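Local coordinates for ethanolamine kinase Pv091845 (Plasmodium vivax, PDB 2QG7), which is a choline/ethanolamine kinase family member that probably phosphorylates ethanolamine, the first step toward phosphatidylethanolamine, at residues D[92-95]-D[96-100]; D[194-197]-D[198-201]; D[242-245]-D[246-250]; D[375-378]-D[379-382]. All coordinates share one frame; numbering follows the deposited sequence.

Interaction 1: D[92-95]-D[96-100]; sequences KYVM and LHYGK
The phenol ring of Y98 meets V94 one helical turn back. Methyl CG1 of V94 lies 4.4 Å from Y98 CD1, a loose apolar touch, while the V94 carbonyl approaches the ring obliquely. One face of the ring carries the imidazole of H97, whose ND1 sits 3.7 Å above the ring plane and off toward the rim. F174 stacks on the same tyrosine from the sheet. The helix backbone brings Y98 CB to 3.2 Å from V94 O; CG, anti to the carbonyl carbon (chi1 -71°), then directs the ring back alongside V94. M95 bends at both chi2 and chi3, and its terminal CE comes loosely to 4.1 Å from G99 O. No bond joins these two residues: M95 O and G99 O, both acceptors, lie 2.9 Å apart. The phenol of Y93 points out of the contact and its OH bonds to L57 O. V94 and Y98 face strands 170-174 and 177-181, in what is consistent with a kinase-like N-terminal lobe, whereas Y93, L96 and H97 meet helix 65-75. In the backbone, H97 N donates to Y93 O at 3.0 Å, and L96 N is shared weakly between K92 O and Y93 O. The next bond is longer in sequence: G99 N reaches back five residues to V94 O at 3.0 Å, in the carbonyl plane. Y98 N adds only a weak bond to that oxygen, so the pi-type turn at 96-98 keeps the V94 carbonyl bonded as helix 84-98 ends.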
loop_
_atom_site.group_PDB
_atom_site.type_symbol
_atom_site.label_atom_id
_atom_site.label_comp_id
_atom_site.label_asym_id
_atom_site.label_seq_id
_atom_site.Cartn_x
_atom_site.Cartn_y
_atom_site.Cartn_z
ATOM N N LYS D 92 -34.401 8.906 -15.991
ATOM C CA LYS D 92 -35.733 8.960 -16.591
ATOM C C LYS D 92 -35.712 9.692 -17.916
ATOM O O LYS D 92 -36.474 9.351 -18.813
ATOM C CB LYS D 92 -36.717 9.700 -15.681
ATOM C CG LYS D 92 -37.352 8.867 -14.593
ATOM C CD LYS D 92 -38.127 9.762 -13.628
ATOM C CE LYS D 92 -39.492 10.122 -14.189
ATOM N NZ LYS D 92 -40.308 10.858 -13.165
ATOM N N TYR D 93 -34.885 10.735 -18.010
ATOM C CA TYR D 93 -34.758 11.542 -19.228
ATOM C C TYR D 93 -33.931 10.837 -20.302
ATOM O O TYR D 93 -34.174 11.027 -21.503
ATOM C CB TYR D 93 -34.132 12.910 -18.934
ATOM C CG TYR D 93 -34.854 13.758 -17.921
ATOM C CD1 TYR D 93 -36.236 13.628 -17.715
ATOM C CD2 TYR D 93 -34.162 14.724 -17.187
ATOM C CE1 TYR D 93 -36.907 14.412 -16.777
ATOM C CE2 TYR D 93 -34.820 15.519 -16.237
ATOM C CZ TYR D 93 -36.193 15.354 -16.040
ATOM O OH TYR D 93 -36.848 16.145 -15.123
ATOM N N VAL D 94 -32.937 10.057 -19.861
ATOM C CA VAL D 94 -32.166 9.196 -20.756
ATOM C C VAL D 94 -33.129 8.257 -21.453
ATOM O O VAL D 94 -33.117 8.158 -22.686
ATOM C CB VAL D 94 -31.010 8.429 -20.021
ATOM C CG1 VAL D 94 -30.396 7.363 -20.914
ATOM C CG2 VAL D 94 -29.901 9.411 -19.558
ATOM N N MET D 95 -33.997 7.626 -20.674
ATOM C CA MET D 95 -34.999 6.705 -21.210
ATOM C C MET D 95 -36.094 7.385 -22.046
ATOM O O MET D 95 -36.699 6.773 -22.936
ATOM C CB MET D 95 -35.639 5.876 -20.072
ATOM C CG MET D 95 -34.674 4.863 -19.376
ATOM S SD MET D 95 -33.621 3.834 -20.461
ATOM C CE MET D 95 -34.826 2.886 -21.489
ATOM N N LEU D 96 -36.373 8.641 -21.739
ATOM C CA LEU D 96 -37.436 9.354 -22.423
ATOM C C LEU D 96 -36.994 9.845 -23.808
ATOM O O LEU D 96 -37.772 9.780 -24.766
ATOM C CB LEU D 96 -37.953 10.516 -21.552
ATOM C CG LEU D 96 -39.060 11.468 -22.052
ATOM C CD1 LEU D 96 -40.428 10.773 -22.248
ATOM C CD2 LEU D 96 -39.176 12.631 -21.094
ATOM N N HIS D 97 -35.759 10.340 -23.903
ATOM C CA HIS D 97 -35.235 10.917 -25.134
ATOM C C HIS D 97 -34.397 9.893 -25.901
ATOM O O HIS D 97 -34.735 9.516 -27.034
ATOM C CB HIS D 97 -34.413 12.185 -24.824
ATOM C CG HIS D 97 -33.783 12.813 -26.032
ATOM N ND1 HIS D 97 -32.448 13.168 -26.079
ATOM C CD2 HIS D 97 -34.302 13.132 -27.247
ATOM C CE1 HIS D 97 -32.168 13.684 -27.265
ATOM N NE2 HIS D 97 -33.276 13.675 -27.992
ATOM N N TYR D 98 -33.309 9.439 -25.279
ATOM C CA TYR D 98 -32.361 8.532 -25.939
ATOM C C TYR D 98 -32.950 7.130 -26.197
ATOM O O TYR D 98 -32.820 6.583 -27.302
ATOM C CB TYR D 98 -31.044 8.465 -25.140
ATOM C CG TYR D 98 -30.219 9.725 -25.216
ATOM C CD1 TYR D 98 -29.760 10.354 -24.049
ATOM C CD2 TYR D 98 -29.881 10.299 -26.466
ATOM C CE1 TYR D 98 -28.986 11.534 -24.109
ATOM C CE2 TYR D 98 -29.101 11.480 -26.544
ATOM C CZ TYR D 98 -28.663 12.097 -25.359
ATOM O OH TYR D 98 -27.896 13.255 -25.420
ATOM N N GLY D 99 -33.603 6.585 -25.168
ATOM C CA GLY D 99 -34.216 5.274 -25.216
ATOM C C GLY D 99 -35.706 5.336 -25.469
ATOM O O GLY D 99 -36.479 4.626 -24.831
ATOM N N LYS D 100 -36.099 6.178 -26.420
ATOM C CA LYS D 100 -37.509 6.414 -26.748
ATOM C C LYS D 100 -38.144 5.222 -27.464
ATOM O O LYS D 100 -39.315 4.908 -27.232
ATOM C CB LYS D 100 -37.658 7.688 -27.585
ATOM C CG LYS D 100 -36.711 7.746 -28.772
ATOM C CD LYS D 100 -37.058 8.878 -29.711
ATOM C CE LYS D 100 -36.319 8.707 -31.060
ATOM N NZ LYS D 100 -36.569 9.868 -31.990
#

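Interaction 2: D[194-197]-D[198-201]; sequences KNPK and FQKL
N195 starts the backbone bonding of helix 196-210. Its carbonyl oxygen accepts from Q199 N at 2.9 Å, near the carbonyl plane, and from F198 N at 2.8 Å, from above that plane. At this N-cap position OD1 of its side chain takes a weak capping bond from K197 N. P196 follows in the first turn, where a backbone without an N-H costs the helix nothing, and P196 O accepts a weak bond from K200 N. Packing contacts gather round F198. Two neighbours meet the phenyl ring: K197 runs extended beside it, CG over one face and CE 3.8 Å from CZ, and N195 ND2 comes obliquely to 3.5 Å from F198 CD1, the amide and ring planes 77° apart. CG of K197 stands opposite its backbone N (chi1 162°), sending the methylenes along the ring. Further on, L201 CG rests 3.7 Å from K197 O. Among the polar side chains, Q199 stretches back past P196, its OE1 3.5 Å from P196 CA, to bond outward with H389, while NE2 donates to Y371 and E386. K194 NZ bridges E386 and L380 O. Two backbone bonds and a weak side-chain cap thus consume N-H groups of the first turn, and the amide of Q199, largely buried, is satisfied at both ends by partners in and beside helix 384-395.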
loop_
_atom_site.group_PDB
_atom_site.type_symbol
_atom_site.label_atom_id
_atom_site.label_comp_id
_atom_site.label_asym_id
_atom_site.label_seq_id
_atom_site.Cartn_x
_atom_site.Cartn_y
_atom_site.Cartn_z
ATOM N N LYS D 194 -8.908 -17.103 -9.213
ATOM C CA LYS D 194 -7.758 -17.913 -8.869
ATOM C C LYS D 194 -8.166 -19.383 -8.766
ATOM O O LYS D 194 -7.347 -20.281 -8.900
ATOM C CB LYS D 194 -7.195 -17.428 -7.532
ATOM C CG LYS D 194 -5.867 -18.128 -7.088
ATOM C CD LYS D 194 -5.407 -17.565 -5.758
ATOM C CE LYS D 194 -4.168 -18.254 -5.230
ATOM N NZ LYS D 194 -2.965 -17.921 -6.060
ATOM N N ASN D 195 -9.446 -19.596 -8.493
ATOM C CA ASN D 195 -10.079 -20.911 -8.384
ATOM C C ASN D 195 -10.079 -21.674 -9.730
ATOM O O ASN D 195 -10.601 -21.176 -10.732
ATOM C CB ASN D 195 -11.498 -20.717 -7.823
ATOM C CG ASN D 195 -12.258 -21.999 -7.682
ATOM O OD1 ASN D 195 -11.673 -23.083 -7.703
ATOM N ND2 ASN D 195 -13.580 -21.889 -7.546
ATOM N N PRO D 196 -9.414 -22.849 -9.762
ATOM C CA PRO D 196 -9.237 -23.701 -10.975
ATOM C C PRO D 196 -10.535 -23.974 -11.771
ATOM O O PRO D 196 -10.503 -24.131 -12.982
ATOM C CB PRO D 196 -8.650 -25.005 -10.396
ATOM C CG PRO D 196 -7.829 -24.517 -9.207
ATOM C CD PRO D 196 -8.719 -23.432 -8.586
ATOM N N LYS D 197 -11.649 -24.018 -11.071
ATOM C CA LYS D 197 -12.975 -24.129 -11.643
ATOM C C LYS D 197 -13.305 -22.936 -12.570
ATOM O O LYS D 197 -13.867 -23.121 -13.659
ATOM C CB LYS D 197 -13.951 -24.250 -10.463
ATOM C CG LYS D 197 -15.450 -23.964 -10.730
ATOM C CD LYS D 197 -16.244 -23.855 -9.377
ATOM C CE LYS D 197 -17.701 -23.393 -9.672
ATOM N NZ LYS D 197 -18.589 -23.175 -8.403
ATOM N N PHE D 198 -12.941 -21.720 -12.169
ATOM C CA PHE D 198 -13.176 -20.529 -13.009
ATOM C C PHE D 198 -12.016 -20.234 -13.967
ATOM O O PHE D 198 -12.231 -19.670 -15.031
ATOM C CB PHE D 198 -13.503 -19.287 -12.153
ATOM C CG PHE D 198 -14.779 -19.406 -11.372
ATOM C CD1 PHE D 198 -14.751 -19.674 -10.000
ATOM C CD2 PHE D 198 -16.014 -19.275 -12.007
ATOM C CE1 PHE D 198 -15.937 -19.783 -9.268
ATOM C CE2 PHE D 198 -17.212 -19.413 -11.293
ATOM C CZ PHE D 198 -17.174 -19.651 -9.926
ATOM N N GLN D 199 -10.792 -20.600 -13.578
ATOM C CA GLN D 199 -9.632 -20.471 -14.470
ATOM C C GLN D 199 -9.926 -21.096 -15.822
ATOM O O GLN D 199 -9.752 -20.470 -16.869
ATOM C CB GLN D 199 -8.421 -21.194 -13.880
ATOM C CG GLN D 199 -7.704 -20.501 -12.719
ATOM C CD GLN D 199 -6.368 -21.176 -12.476
ATOM O OE1 GLN D 199 -6.308 -22.388 -12.243
ATOM N NE2 GLN D 199 -5.278 -20.424 -12.597
ATOM N N LYS D 200 -10.370 -22.360 -15.769
ATOM C CA LYS D 200 -10.890 -23.102 -16.927
ATOM C C LYS D 200 -11.873 -22.283 -17.777
ATOM O O LYS D 200 -11.679 -22.136 -18.968
ATOM C CB LYS D 200 -11.511 -24.439 -16.453
ATOM C CG LYS D 200 -12.184 -25.288 -17.579
ATOM C CD LYS D 200 -12.630 -26.595 -17.039
ATOM C CE LYS D 200 -13.954 -27.008 -17.637
ATOM N NZ LYS D 200 -13.822 -27.804 -18.948
ATOM N N LEU D 201 -12.880 -21.701 -17.149
ATOM C CA LEU D 201 -13.977 -21.006 -17.838
ATOM C C LEU D 201 -13.595 -19.635 -18.364
ATOM O O LEU D 201 -14.115 -19.187 -19.387
ATOM C CB LEU D 201 -15.187 -20.893 -16.927
ATOM C CG LEU D 201 -15.889 -22.204 -16.572
ATOM C CD1 LEU D 201 -17.041 -21.997 -15.559
ATOM C CD2 LEU D 201 -16.437 -22.840 -17.842
#

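Interaction 3: D[242-245]-D[246-250]; sequences KYFH and LLNEE
L246 lies one turn on from K242, alongside it, both side chains pointing the same way: L246 CD1 is 4.2 Å from K242 CG, and L246 N donates to K242 O at 3.1 Å. The lysine's NZ goes elsewhere, to E147 O. L247 follows with N bonded to Y243 O. The helix geometry sets its CB near that oxygen, and the torsion that puts CG anti to the carbonyl carbon (chi1 -78°) keeps L247 CG there too, 3.5 Å from Y243 O. N248 points back at the preceding turn. Its N reaches F244 O at 2.8 Å, nearly along the C=O axis, and its CB meets the phenyl ring of F244 obliquely, 4.3 Å from CE2. E249 N donates to H245 O from above the carbonyl plane. A chi1 of -73° directs the extended E249 chain back along the helix, OE2 lying 3.1 Å from H245 O, an unfavourable approach of two acceptors that a water may ease by donating to OE2 at 3.2 Å. The same water lies 3.3 Å from H245 ND1 and links the two polar ends, for imidazole and carboxylate do not touch. The carboxylate would probably favour a protonated imidazole here, though at this spacing the effect should be modest. H245, L246 and E249 are on the exposed side of helix 236-251, although L246 also reaches L427. Y243 packs on helix 413-430, F244 on W241 and on F269, L272 and I276 of helix 269-284, and L247 on L264 of helix 262-265.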
loop_
_atom_site.group_PDB
_atom_site.type_symbol
_atom_site.label_atom_id
_atom_site.label_comp_id
_atom_site.label_asym_id
_atom_site.label_seq_id
_atom_site.Cartn_x
_atom_site.Cartn_y
_atom_site.Cartn_z
ATOM N N LYS D 242 1.829 7.001 -24.226
ATOM C CA LYS D 242 0.880 8.104 -24.113
ATOM C C LYS D 242 0.772 8.522 -22.643
ATOM O O LYS D 242 0.764 9.699 -22.328
ATOM C CB LYS D 242 -0.472 7.662 -24.651
ATOM C CG LYS D 242 -1.590 8.747 -24.762
ATOM C CD LYS D 242 -3.006 8.006 -24.536
ATOM C CE LYS D 242 -4.186 9.050 -24.660
ATOM N NZ LYS D 242 -5.560 8.385 -24.501
ATOM N N TYR D 243 0.668 7.547 -21.748
ATOM C CA TYR D 243 0.585 7.830 -20.320
ATOM C C TYR D 243 1.876 8.522 -19.806
ATOM O O TYR D 243 1.810 9.466 -19.031
ATOM C CB TYR D 243 0.329 6.551 -19.519
ATOM C CG TYR D 243 -0.955 5.799 -19.768
ATOM C CD1 TYR D 243 -2.110 6.440 -20.246
ATOM C CD2 TYR D 243 -1.026 4.443 -19.495
ATOM C CE1 TYR D 243 -3.316 5.722 -20.458
ATOM C CE2 TYR D 243 -2.197 3.727 -19.686
ATOM C CZ TYR D 243 -3.345 4.369 -20.155
ATOM O OH TYR D 243 -4.506 3.633 -20.345
ATOM N N PHE D 244 3.029 8.048 -20.280
ATOM C CA PHE D 244 4.307 8.561 -19.897
ATOM C C PHE D 244 4.391 10.032 -20.254
ATOM O O PHE D 244 4.721 10.861 -19.395
ATOM C CB PHE D 244 5.419 7.781 -20.581
ATOM C CG PHE D 244 6.806 8.285 -20.250
ATOM C CD1 PHE D 244 7.499 7.785 -19.131
ATOM C CD2 PHE D 244 7.422 9.271 -21.045
ATOM C CE1 PHE D 244 8.777 8.279 -18.821
ATOM C CE2 PHE D 244 8.687 9.756 -20.740
ATOM C CZ PHE D 244 9.361 9.275 -19.639
ATOM N N HIS D 245 4.074 10.351 -21.512
ATOM C CA HIS D 245 4.164 11.723 -22.033
ATOM C C HIS D 245 3.166 12.698 -21.385
ATOM O O HIS D 245 3.493 13.852 -21.179
ATOM C CB HIS D 245 4.062 11.764 -23.580
ATOM C CG HIS D 245 5.241 11.153 -24.294
ATOM N ND1 HIS D 245 6.528 11.649 -24.188
ATOM C CD2 HIS D 245 5.323 10.091 -25.130
ATOM C CE1 HIS D 245 7.347 10.912 -24.918
ATOM N NE2 HIS D 245 6.644 9.949 -25.485
ATOM N N LEU D 246 1.966 12.243 -21.061
ATOM C CA LEU D 246 1.012 13.079 -20.361
ATOM C C LEU D 246 1.445 13.367 -18.912
ATOM O O LEU D 246 1.185 14.461 -18.366
ATOM C CB LEU D 246 -0.363 12.434 -20.391
ATOM C CG LEU D 246 -1.169 12.454 -21.707
ATOM C CD1 LEU D 246 -2.322 11.440 -21.668
ATOM C CD2 LEU D 246 -1.730 13.862 -21.990
ATOM N N LEU D 247 2.131 12.411 -18.300
ATOM C CA LEU D 247 2.623 12.576 -16.952
ATOM C C LEU D 247 3.899 13.370 -16.915
ATOM O O LEU D 247 4.105 14.148 -15.992
ATOM C CB LEU D 247 2.817 11.232 -16.263
ATOM C CG LEU D 247 1.564 10.536 -15.733
ATOM C CD1 LEU D 247 1.916 9.172 -15.183
ATOM C CD2 LEU D 247 0.869 11.376 -14.675
ATOM N N ASN D 248 4.757 13.179 -17.911
ATOM C CA ASN D 248 6.037 13.909 -17.961
ATOM C C ASN D 248 5.852 15.406 -18.253
ATOM O O ASN D 248 6.574 16.236 -17.726
ATOM C CB ASN D 248 6.969 13.292 -18.996
ATOM C CG ASN D 248 8.405 13.769 -18.868
ATOM O OD1 ASN D 248 9.041 14.129 -19.861
ATOM N ND2 ASN D 248 8.934 13.729 -17.662
ATOM N N GLU D 249 4.876 15.740 -19.083
ATOM C CA GLU D 249 4.562 17.128 -19.373
ATOM C C GLU D 249 3.840 17.767 -18.184
ATOM O O GLU D 249 3.844 18.984 -18.030
ATOM C CB GLU D 249 3.756 17.260 -20.689
ATOM C CG GLU D 249 4.588 17.023 -21.960
ATOM C CD GLU D 249 3.729 16.571 -23.184
ATOM O OE1 GLU D 249 2.763 17.309 -23.533
ATOM O OE2 GLU D 249 4.026 15.484 -23.806
ATOM N N GLU D 250 3.226 16.943 -17.347
ATOM C CA GLU D 250 2.646 17.439 -16.099
ATOM C C GLU D 250 3.737 17.614 -15.000
ATOM O O GLU D 250 3.703 18.578 -14.217
ATOM C CB GLU D 250 1.507 16.513 -15.634
ATOM C CG GLU D 250 0.770 16.987 -14.407
ATOM C CD GLU D 250 -0.196 18.139 -14.685
ATOM O OE1 GLU D 250 -0.504 18.379 -15.872
ATOM O OE2 GLU D 250 -0.677 18.791 -13.724
HETATM O O HOH W 1 6.978 14.618 -22.929
#

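Interaction 4: D[375-378]-D[379-382]; sequences NCDW and DLTP
D377 joins the next residues through both its backbone and CB. Its carbonyl takes a bond from L380 N at 3.0 Å, while D377 CB packs 3.8 Å from L380 CD1 and 3.7 Å from D379 OD1. D379 CG sits between its own backbone N and carbonyl carbon (chi1 55°), the crowded position, which folds the carboxylate back over the D377 carbonyl. Here the two carboxylates come near one another, OD1 of D377 and OD1 of D379 being 4.9 Å apart, a like-charge proximity that the salt bridge from D377 OD2 to R190 probably relieves. The indole of W378 has C376 O 3.5 Å above one face near the rim. The W378 carbonyl is gripped twice by T381: OG1 donates at 2.6 Å, nearly end-on, and N at 3.3 Å from above the carbonyl plane. T381 CG2 meets the indole at its edge, 4.0 Å from W378 CE3. H418 and F454 meet the same indole edge-to-face and help to bury it. An inverse gamma turn at D377 leads into a short 3-10 turn, marked by the bonds 377-380 and 378-381, within the loop between helices 360-369 and 384-395.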
loop_
_atom_site.group_PDB
_atom_site.type_symbol
_atom_site.label_atom_id
_atom_site.label_comp_id
_atom_site.label_asym_id
_atom_site.label_seq_id
_atom_site.Cartn_x
_atom_site.Cartn_y
_atom_site.Cartn_z
ATOM N N ASN D 375 -5.849 -4.541 -3.719
ATOM C CA ASN D 375 -5.035 -4.517 -2.522
ATOM C C ASN D 375 -3.598 -4.911 -2.795
ATOM O O ASN D 375 -2.731 -4.758 -1.942
ATOM C CB ASN D 375 -5.662 -5.435 -1.451
ATOM C CG ASN D 375 -5.102 -5.172 -0.063
ATOM O OD1 ASN D 375 -4.415 -6.033 0.547
ATOM N ND2 ASN D 375 -5.330 -3.955 0.432
ATOM N N CYS D 376 -3.352 -5.442 -3.978
ATOM C CA CYS D 376 -2.008 -5.797 -4.467
ATOM C C CYS D 376 -1.267 -6.823 -3.606
ATOM O O CYS D 376 -0.075 -6.722 -3.336
ATOM C CB CYS D 376 -1.208 -4.532 -4.705
ATOM S SG CYS D 376 -1.874 -3.400 -5.900
ATOM N N ASP D 377 -1.994 -7.836 -3.153
ATOM C CA ASP D 377 -1.375 -8.947 -2.440
ATOM C C ASP D 377 -0.642 -9.869 -3.416
ATOM O O ASP D 377 -1.218 -10.822 -3.879
ATOM C CB ASP D 377 -2.422 -9.705 -1.655
ATOM C CG ASP D 377 -3.073 -8.842 -0.579
ATOM O OD1 ASP D 377 -2.311 -8.244 0.230
ATOM O OD2 ASP D 377 -4.330 -8.754 -0.519
ATOM N N TRP D 378 0.618 -9.561 -3.729
ATOM C CA TRP D 378 1.329 -10.155 -4.865
ATOM C C TRP D 378 1.610 -11.641 -4.750
ATOM O O TRP D 378 1.901 -12.305 -5.746
ATOM C CB TRP D 378 2.617 -9.420 -5.152
ATOM C CG TRP D 378 2.443 -7.990 -5.539
ATOM C CD1 TRP D 378 3.121 -6.926 -5.026
ATOM C CD2 TRP D 378 1.551 -7.453 -6.541
ATOM N NE1 TRP D 378 2.718 -5.755 -5.646
ATOM C CE2 TRP D 378 1.747 -6.049 -6.563
ATOM C CE3 TRP D 378 0.608 -8.017 -7.411
ATOM C CZ2 TRP D 378 1.037 -5.211 -7.416
ATOM C CZ3 TRP D 378 -0.088 -7.189 -8.238
ATOM C CH2 TRP D 378 0.120 -5.798 -8.238
ATOM N N ASP D 379 1.498 -12.166 -3.539
ATOM C CA ASP D 379 1.682 -13.596 -3.296
ATOM C C ASP D 379 0.485 -14.442 -3.802
ATOM O O ASP D 379 0.537 -15.679 -3.830
ATOM C CB ASP D 379 1.948 -13.842 -1.798
ATOM C CG ASP D 379 0.852 -13.244 -0.889
ATOM O OD1 ASP D 379 0.439 -12.043 -1.075
ATOM O OD2 ASP D 379 0.417 -13.969 0.043
ATOM N N LEU D 380 -0.591 -13.766 -4.198
ATOM C CA LEU D 380 -1.759 -14.423 -4.738
ATOM C C LEU D 380 -1.653 -14.623 -6.258
ATOM O O LEU D 380 -2.458 -15.316 -6.839
ATOM C CB LEU D 380 -3.023 -13.634 -4.367
ATOM C CG LEU D 380 -3.393 -13.509 -2.870
ATOM C CD1 LEU D 380 -4.580 -12.619 -2.667
ATOM C CD2 LEU D 380 -3.712 -14.871 -2.291
ATOM N N THR D 381 -0.657 -14.011 -6.894
ATOM C CA THR D 381 -0.444 -14.195 -8.315
ATOM C C THR D 381 0.001 -15.650 -8.569
ATOM O O THR D 381 0.666 -16.242 -7.708
ATOM C CB THR D 381 0.593 -13.208 -8.869
ATOM O OG1 THR D 381 1.812 -13.358 -8.133
ATOM C CG2 THR D 381 0.088 -11.774 -8.791
ATOM N N PRO D 382 -0.396 -16.242 -9.733
ATOM C CA PRO D 382 -0.209 -17.720 -9.914
ATOM C C PRO D 382 1.252 -18.253 -9.867
ATOM O O PRO D 382 2.169 -17.624 -10.434
ATOM C CB PRO D 382 -0.848 -17.995 -11.294
ATOM C CG PRO D 382 -0.872 -16.721 -11.995
ATOM C CD PRO D 382 -1.015 -15.626 -10.932
#

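How the interactions relate
Interactions 1 to 3 belong to helices and are partly buried; interaction 4 is a 3-10 turn in a loop, a surface contact with one buried residue, W378. Interaction 1 stands apart, beside the five-stranded sheet, with its centre about 43 Å from that of interaction 4 across the middle of the chain. The other three lie in the helical part. K194, just before helix 196-210, ties interaction 2 to the loop of interaction 4. Interaction 3 is separate, its nearest atoms about 15 Å from interaction 4. Aromatic side chains pack in all four; a buried amide distinguishes interaction 2, and a water bridge on the exposed side distinguishes interaction 3.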